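Local atomic coordinates of host-nuclease inhibitor protein Gam, putative (Desulfovibrio vulgaris, PDB entry 2P2U), a protein that probably binds double-stranded DNA, although its biological role has not been established. Residues A26-D29 / R30-E34; L86-F90 / G91-F95. All coordinates share one frame; numbering follows the deposited sequence.

Contact 1 of 2, residues A26-D29 / R30-E34; sequences ATID and RKVGE
Residues 26-29 run straight into 30-34 as successive turns of one helix. Lys31 N donates to Thr27 O over 2.8 Å at 152°, and Gly33 N donates to Asp29 O at 3.2 Å. Between them Val32 N comes within 2.7 Å of Ile28 O, but the bent angle of 122° makes this a weak bond. The Arg30 side chain runs back along the helix, and the bend at chi3 (-93°) swings its guanidinium over Ala26 O. That oxygen sits beneath the centre of one guanidinium face, with Ala26 O 3.3 Å from Arg30 CZ, a contact with the flat face instead of an N-H. At the edge of the same group Arg30 NH1 makes a weak bond of 3.4 Å to Thr27 OG1, which also takes part in a weak bond with Ala23 O. These are i to i+3 and i to i+4 contacts within the long helix 15-74, which the second subunit covers on the side of Ile28. There Ile28 CG2 meets Val32 CG2 at 4.2 Å, while Leu57 of the second subunit packs on Ile28 and Lys31, and its Ser54 on Val32. Thr27 and Lys31 lie side by side, with Thr27 CG2 4.0 Å from Lys31 NZ. Asp29 OD1 forms a salt bridge with Arg61 of the second subunit, and Ile161 of strand 149-161 touches both Ala26 and Asp29.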
loop_
_atom_site.group_PDB
_atom_site.type_symbol
_atom_site.label_atom_id
_atom_site.label_comp_id
_atom_site.label_asym_id
_atom_site.label_seq_id
_atom_site.Cartn_x
_atom_site.Cartn_y
_atom_site.Cartn_z
ATOM N N ALA A 26 -29.223 -5.712 -11.341
ATOM C CA ALA A 26 -28.855 -6.832 -10.479
ATOM C C ALA A 26 -28.389 -8.008 -11.293
ATOM O O ALA A 26 -27.828 -8.941 -10.725
ATOM C CB ALA A 26 -29.979 -7.238 -9.555
ATOM N N THR A 27 -28.605 -7.965 -12.614
ATOM C CA THR A 27 -28.074 -8.995 -13.542
ATOM C C THR A 27 -26.563 -8.767 -13.939
ATOM O O THR A 27 -25.747 -9.714 -13.925
ATOM C CB THR A 27 -29.039 -9.157 -14.736
ATOM O OG1 THR A 27 -30.057 -10.063 -14.331
ATOM C CG2 THR A 27 -28.366 -9.692 -16.028
ATOM N N ILE A 28 -26.256 -7.508 -14.293
ATOM C CA ILE A 28 -24.921 -6.949 -14.405
ATOM C C ILE A 28 -24.060 -7.190 -13.164
ATOM O O ILE A 28 -22.954 -7.676 -13.298
ATOM C CB ILE A 28 -24.951 -5.414 -14.652
ATOM C CG1 ILE A 28 -26.017 -5.021 -15.662
ATOM C CG2 ILE A 28 -23.581 -4.913 -15.128
ATOM C CD1 ILE A 28 -25.809 -5.586 -17.063
ATOM N N ASP A 29 -24.539 -6.813 -11.981
ATOM C CA ASP A 29 -23.794 -7.060 -10.744
ATOM C C ASP A 29 -23.427 -8.541 -10.645
ATOM O O ASP A 29 -22.366 -8.907 -10.140
ATOM C CB ASP A 29 -24.618 -6.713 -9.489
ATOM C CG ASP A 29 -24.481 -5.260 -9.059
ATOM O OD1 ASP A 29 -24.313 -4.354 -9.901
ATOM O OD2 ASP A 29 -24.591 -5.020 -7.840
ATOM N N ARG A 30 -24.335 -9.388 -11.110
ATOM C CA ARG A 30 -24.156 -10.820 -10.964
ATOM C C ARG A 30 -23.197 -11.321 -12.047
ATOM O O ARG A 30 -22.408 -12.197 -11.782
ATOM C CB ARG A 30 -25.508 -11.518 -11.052
ATOM C CG ARG A 30 -25.812 -12.486 -9.931
ATOM C CD ARG A 30 -27.172 -13.233 -10.180
ATOM N NE ARG A 30 -28.305 -12.555 -9.549
ATOM C CZ ARG A 30 -29.243 -11.917 -10.216
ATOM N NH1 ARG A 30 -29.217 -11.881 -11.556
ATOM N NH2 ARG A 30 -30.207 -11.312 -9.536
ATOM N N LYS A 31 -23.290 -10.748 -13.247
ATOM C CA LYS A 31 -22.377 -10.985 -14.352
ATOM C C LYS A 31 -20.956 -10.435 -14.058
ATOM O O LYS A 31 -20.033 -11.219 -13.786
ATOM C CB LYS A 31 -22.945 -10.372 -15.629
ATOM C CG LYS A 31 -22.957 -11.340 -16.847
ATOM C CD LYS A 31 -24.266 -12.252 -16.940
ATOM C CE LYS A 31 -25.047 -12.124 -18.336
ATOM N NZ LYS A 31 -25.654 -10.749 -18.771
ATOM N N VAL A 32 -20.762 -9.114 -14.123
ATOM C CA VAL A 32 -19.505 -8.495 -13.652
ATOM C C VAL A 32 -18.853 -9.307 -12.528
ATOM O O VAL A 32 -17.878 -9.987 -12.786
ATOM C CB VAL A 32 -19.683 -7.011 -13.230
ATOM C CG1 VAL A 32 -18.645 -6.595 -12.214
ATOM C CG2 VAL A 32 -19.609 -6.140 -14.401
ATOM N N GLY A 33 -19.408 -9.262 -11.312
ATOM C CA GLY A 33 -18.872 -9.982 -10.142
ATOM C C GLY A 33 -18.506 -11.439 -10.365
ATOM O O GLY A 33 -18.036 -12.094 -9.456
ATOM N N GLU A 34 -18.696 -11.941 -11.578
ATOM C CA GLU A 34 -18.319 -13.291 -11.954
ATOM C C GLU A 34 -17.295 -13.306 -13.091
ATOM O O GLU A 34 -16.534 -14.277 -13.250
ATOM C CB GLU A 34 -19.562 -14.079 -12.332
ATOM C CG GLU A 34 -19.486 -14.872 -13.633
ATOM C CD GLU A 34 -20.867 -15.320 -14.132
ATOM O OE1 GLU A 34 -21.084 -15.225 -15.390
ATOM O OE2 GLU A 34 -21.725 -15.750 -13.274
#

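Contact 2 of 2, residues L86-F90 / G91-F95; sequences LDLGF and GTIGF
A tight reversal leads the chain into strand 91-103, with Asp87 and Thr92 forming a single antiparallel beta bridge. Two backbone bonds flank that pair: Ile93 N points almost straight at Leu86 O (3.2 Å, 172°), and Leu88 N donates to Gly91 O at 2.9 Å. Inside the reversal Asp87 makes an Asx turn. Its CG lies anti to the backbone N (chi1 -167°), which carries the carboxylate forward along the turn, and Asp87 OD1 accepts from Gly89 N at 2.6 Å, nearly in line with the C-O bond. Gly89 has a positive phi and Gly91 a phi of 165°, backbone shapes that suit glycine. Leu86 and Ile93 run side by side in the same direction, with Leu86 CD2 3.8 Å from Ile93 CD1. Leu88 CD1 lies 4.3 Å from the other branch of Ile93, CG2, so both branches of Ile93 have a leucine beside them. Thr92 CG2 rests 3.7 Å from Leu86 O, while Leu88 CB lies 3.3 Å from Gly91 O. Met79 of helix 76-79 and Phe80 pack on both Leu86 and Ile93, and Val68 of helix 15-74 also touches Ile93. Gly91, Thr92 and Phe95 pair antiparallel with a strand of the second subunit, whose Phe157 packs on Ile93 and Tyr158 on Thr92, so the beta sheet continues across the dimer interface.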
loop_
_atom_site.group_PDB
_atom_site.type_symbol
_atom_site.label_atom_id
_atom_site.label_comp_id
_atom_site.label_asym_id
_atom_site.label_seq_id
_atom_site.Cartn_x
_atom_site.Cartn_y
_atom_site.Cartn_z
ATOM N N LEU A 86 37.132 -9.616 -5.828
ATOM C CA LEU A 86 37.618 -10.528 -6.857
ATOM C C LEU A 86 36.625 -10.682 -8.038
ATOM O O LEU A 86 35.538 -11.215 -7.854
ATOM C CB LEU A 86 37.899 -11.866 -6.163
ATOM C CG LEU A 86 38.228 -13.109 -6.963
ATOM C CD1 LEU A 86 39.757 -13.295 -7.067
ATOM C CD2 LEU A 86 37.522 -14.318 -6.327
ATOM N N ASP A 87 36.994 -10.209 -9.231
ATOM C CA ASP A 87 36.211 -10.442 -10.492
ATOM C C ASP A 87 36.131 -11.898 -10.989
ATOM O O ASP A 87 37.156 -12.543 -11.147
ATOM C CB ASP A 87 36.795 -9.635 -11.636
ATOM C CG ASP A 87 35.893 -9.598 -12.812
ATOM O OD1 ASP A 87 35.164 -10.607 -13.010
ATOM O OD2 ASP A 87 35.896 -8.539 -13.497
ATOM N N LEU A 88 34.936 -12.421 -11.254
ATOM C CA LEU A 88 34.860 -13.827 -11.698
ATOM C C LEU A 88 34.307 -14.003 -13.143
ATOM O O LEU A 88 33.808 -15.074 -13.519
ATOM C CB LEU A 88 34.127 -14.706 -10.676
ATOM C CG LEU A 88 34.745 -14.930 -9.294
ATOM C CD1 LEU A 88 34.046 -16.004 -8.394
ATOM C CD2 LEU A 88 36.193 -15.284 -9.437
ATOM N N GLY A 89 34.421 -12.927 -13.922
ATOM C CA GLY A 89 33.888 -12.808 -15.284
ATOM C C GLY A 89 32.384 -12.724 -15.384
ATOM O O GLY A 89 31.824 -11.803 -16.013
ATOM N N PHE A 90 31.739 -13.695 -14.742
ATOM C CA PHE A 90 30.291 -13.768 -14.679
ATOM C C PHE A 90 29.721 -12.824 -13.644
ATOM O O PHE A 90 28.519 -12.511 -13.666
ATOM C CB PHE A 90 29.868 -15.171 -14.342
ATOM C CG PHE A 90 29.920 -16.069 -15.485
ATOM C CD1 PHE A 90 30.579 -17.295 -15.382
ATOM C CD2 PHE A 90 29.326 -15.688 -16.695
ATOM C CE1 PHE A 90 30.619 -18.162 -16.476
ATOM C CE2 PHE A 90 29.360 -16.517 -17.798
ATOM C CZ PHE A 90 30.006 -17.778 -17.696
ATOM N N GLY A 91 30.586 -12.388 -12.739
ATOM C CA GLY A 91 30.282 -11.274 -11.885
ATOM C C GLY A 91 31.251 -11.244 -10.747
ATOM O O GLY A 91 32.112 -12.101 -10.665
ATOM N N THR A 92 31.103 -10.254 -9.872
ATOM C CA THR A 92 32.044 -10.036 -8.789
ATOM C C THR A 92 31.598 -10.665 -7.474
ATOM O O THR A 92 30.406 -10.778 -7.204
ATOM C CB THR A 92 32.263 -8.561 -8.608
ATOM O OG1 THR A 92 32.841 -8.039 -9.809
ATOM C CG2 THR A 92 33.188 -8.324 -7.460
ATOM N N ILE A 93 32.549 -11.124 -6.677
ATOM C CA ILE A 93 32.237 -11.444 -5.308
ATOM C C ILE A 93 33.080 -10.576 -4.414
ATOM O O ILE A 93 33.790 -9.696 -4.910
ATOM C CB ILE A 93 32.455 -12.882 -4.940
ATOM C CG1 ILE A 93 33.932 -13.238 -5.102
ATOM C CG2 ILE A 93 31.566 -13.745 -5.731
ATOM C CD1 ILE A 93 34.344 -14.456 -4.288
ATOM N N GLY A 94 32.991 -10.832 -3.107
ATOM C CA GLY A 94 33.611 -9.961 -2.095
ATOM C C GLY A 94 32.837 -9.523 -0.834
ATOM O O GLY A 94 31.780 -10.097 -0.455
ATOM N N PHE A 95 33.399 -8.483 -0.202
ATOM C CA PHE A 95 32.951 -7.981 1.111
ATOM C C PHE A 95 32.734 -6.476 1.128
ATOM O O PHE A 95 33.618 -5.728 0.701
ATOM C CB PHE A 95 33.970 -8.340 2.146
ATOM C CG PHE A 95 33.944 -9.772 2.528
ATOM C CD1 PHE A 95 33.010 -10.244 3.463
ATOM C CD2 PHE A 95 34.850 -10.660 1.983
ATOM C CE1 PHE A 95 33.008 -11.608 3.857
ATOM C CE2 PHE A 95 34.853 -12.013 2.361
ATOM C CZ PHE A 95 33.943 -12.492 3.291
#

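Both contacts are local and partly buried, and each meets the second subunit, yet their centres lie 57 Å apart and their nearest atoms about 45 Å. Contact 1 belongs to the early part of helix 15-74; contact 2 comes after that helix, where the chain turns into strand 91-103, and touches its later part through Val68. In contact 1 a charged arginine folds over a backbone carbonyl, and the second subunit adds apolar packing and an arginine that pairs with Asp29. Contact 2 relies on backbone bonds across the reversal, an Asx turn and an apolar cluster, and joins the other subunit through beta pairing. Ala26 and Ile28 are buried in the first, Leu88, Gly91 and Ile93 in the second.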